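Side-chain contact in putative riboflavin biosynthesis protein (PDB 3KY8), which probably acts as a reductase of the RibD C-terminal family, reducing 5-amino-6-(5-phosphoribosylamino)uracil in riboflavin biosynthesis: residues C82-S87 with D106-V111. Residues are numbered along the deposited sequence; the frame is centred on the assembly and turned at random.
Sequences CDWPYS and DKVFLV
K107 lies over the indole of W84 in the RibD C-terminal (dihydrofolate reductase-like) domain, at the edge of its mixed sheet, where the loop between helix 71-77 and strand 90-93 packs against K107, just before strand 108-111, and V108, its first residue. Followed outward from the backbone, K107 first sets CB 3.8 Å from W84 NE1; CG comes next, 4.0 Å from W84 CD1. K107 CD then settles over the five-membered ring, 3.6 Å from its centroid and 13° off the normal, a CH-pi contact. The chain bends at its last torsion (chi4 72°), and NZ turns off to the carbonyl oxygen of G103 and, in a salt bridge whose hydrogen bond is weak, to D106 OD1 at 3.4 Å, leaving at most a long cation-pi attraction to W84. P85 CD and Y86 CD2 lie against the opposite indole face. At the far end of the six-membered ring, W84 CH2 meets V108 CG2 at 3.7 Å. With an alanine at W84, the methylenes of K107 are likely to lose the ring face they lie over and V108 CG2 its aromatic neighbour. In the indole plane, W84 NE1 donates to a water 2.9 Å away, which donates to K107 O at 2.7 Å.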
# COMPACT_ATOMS: atom_id res chain seq x y z
N CYS A 82 -10.57 12.84 26.02
CA CYS A 82 -11.14 11.95 24.96
C CYS A 82 -12.67 11.96 24.87
O CYS A 82 -13.37 11.82 25.88
CB CYS A 82 -10.72 10.48 25.24
SG CYS A 82 -11.58 9.10 24.29
N ASP A 83 -13.20 12.11 23.67
CA ASP A 83 -14.62 11.86 23.51
C ASP A 83 -14.70 10.52 22.82
O ASP A 83 -14.37 10.41 21.64
CB ASP A 83 -15.31 12.96 22.71
CG ASP A 83 -15.22 14.33 23.38
OD1 ASP A 83 -15.73 14.50 24.52
OD2 ASP A 83 -14.64 15.23 22.73
N TRP A 84 -15.12 9.51 23.56
CA TRP A 84 -15.18 8.14 23.06
C TRP A 84 -15.94 8.13 21.75
O TRP A 84 -17.08 8.61 21.68
CB TRP A 84 -15.87 7.26 24.08
CG TRP A 84 -15.76 5.82 23.80
CD1 TRP A 84 -16.77 4.99 23.44
CD2 TRP A 84 -14.57 5.03 23.82
NE1 TRP A 84 -16.28 3.71 23.28
CE2 TRP A 84 -14.94 3.71 23.52
CE3 TRP A 84 -13.23 5.31 24.11
CZ2 TRP A 84 -14.02 2.67 23.48
CZ3 TRP A 84 -12.32 4.28 24.08
CH2 TRP A 84 -12.72 2.97 23.75
N PRO A 85 -15.31 7.65 20.67
CA PRO A 85 -15.96 7.77 19.37
C PRO A 85 -16.83 6.63 18.91
O PRO A 85 -17.40 6.74 17.81
CB PRO A 85 -14.78 7.90 18.43
CG PRO A 85 -13.71 7.16 19.07
CD PRO A 85 -13.94 7.14 20.55
N TYR A 86 -16.94 5.56 19.71
CA TYR A 86 -17.64 4.32 19.30
C TYR A 86 -18.95 4.09 20.00
O TYR A 86 -19.00 4.13 21.23
CB TYR A 86 -16.78 3.12 19.54
CG TYR A 86 -15.41 3.29 19.01
CD1 TYR A 86 -15.17 3.31 17.64
CD2 TYR A 86 -14.35 3.45 19.88
CE1 TYR A 86 -13.90 3.49 17.16
CE2 TYR A 86 -13.09 3.63 19.44
CZ TYR A 86 -12.86 3.66 18.08
OH TYR A 86 -11.56 3.83 17.68
N SER A 87 -19.99 3.84 19.20
CA SER A 87 -21.32 3.58 19.67
C SER A 87 -21.59 2.09 19.94
O SER A 87 -22.68 1.74 20.41
CB SER A 87 -22.32 4.08 18.64
OG SER A 87 -22.16 3.36 17.44
N ASP A 106 -18.15 0.17 30.84
CA ASP A 106 -19.26 -0.12 29.96
C ASP A 106 -18.98 0.20 28.47
O ASP A 106 -19.88 0.17 27.64
CB ASP A 106 -20.53 0.58 30.47
CG ASP A 106 -20.38 2.06 30.60
OD1 ASP A 106 -19.34 2.67 30.14
OD2 ASP A 106 -21.32 2.59 31.26
N LYS A 107 -17.72 0.47 28.14
CA LYS A 107 -17.30 0.79 26.77
C LYS A 107 -16.36 -0.23 26.16
O LYS A 107 -16.38 -0.44 24.92
CB LYS A 107 -16.63 2.16 26.75
CG LYS A 107 -17.58 3.30 26.93
CD LYS A 107 -16.80 4.61 27.03
CE LYS A 107 -17.63 5.74 27.61
NZ LYS A 107 -17.81 5.48 29.06
N VAL A 108 -15.57 -0.88 27.01
CA VAL A 108 -14.44 -1.71 26.61
C VAL A 108 -14.55 -3.01 27.36
O VAL A 108 -14.76 -2.98 28.55
CB VAL A 108 -13.10 -1.03 26.96
CG1 VAL A 108 -11.88 -1.99 26.80
CG2 VAL A 108 -12.93 0.21 26.13
N PHE A 109 -14.44 -4.13 26.65
CA PHE A 109 -14.60 -5.47 27.24
C PHE A 109 -13.43 -6.37 26.86
O PHE A 109 -13.07 -6.54 25.71
CB PHE A 109 -15.96 -6.06 26.85
CG PHE A 109 -17.10 -5.15 27.19
CD1 PHE A 109 -17.47 -4.14 26.33
CD2 PHE A 109 -17.74 -5.25 28.42
CE1 PHE A 109 -18.51 -3.27 26.66
CE2 PHE A 109 -18.75 -4.40 28.76
CZ PHE A 109 -19.14 -3.40 27.88
N LEU A 110 -12.83 -6.99 27.87
CA LEU A 110 -11.65 -7.78 27.65
C LEU A 110 -12.00 -9.14 27.07
O LEU A 110 -12.91 -9.79 27.56
CB LEU A 110 -10.93 -7.99 28.99
CG LEU A 110 -10.28 -6.74 29.55
CD1 LEU A 110 -9.65 -7.12 30.86
CD2 LEU A 110 -9.28 -6.21 28.52
N VAL A 111 -11.27 -9.55 26.04
CA VAL A 111 -11.36 -10.93 25.54
C VAL A 111 -9.94 -11.56 25.49
O VAL A 111 -8.94 -10.88 25.17
CB VAL A 111 -12.03 -11.02 24.14
CG1 VAL A 111 -13.56 -10.77 24.23
CG2 VAL A 111 -11.31 -10.12 23.13
O HOH W 1 -17.62 1.18 23.20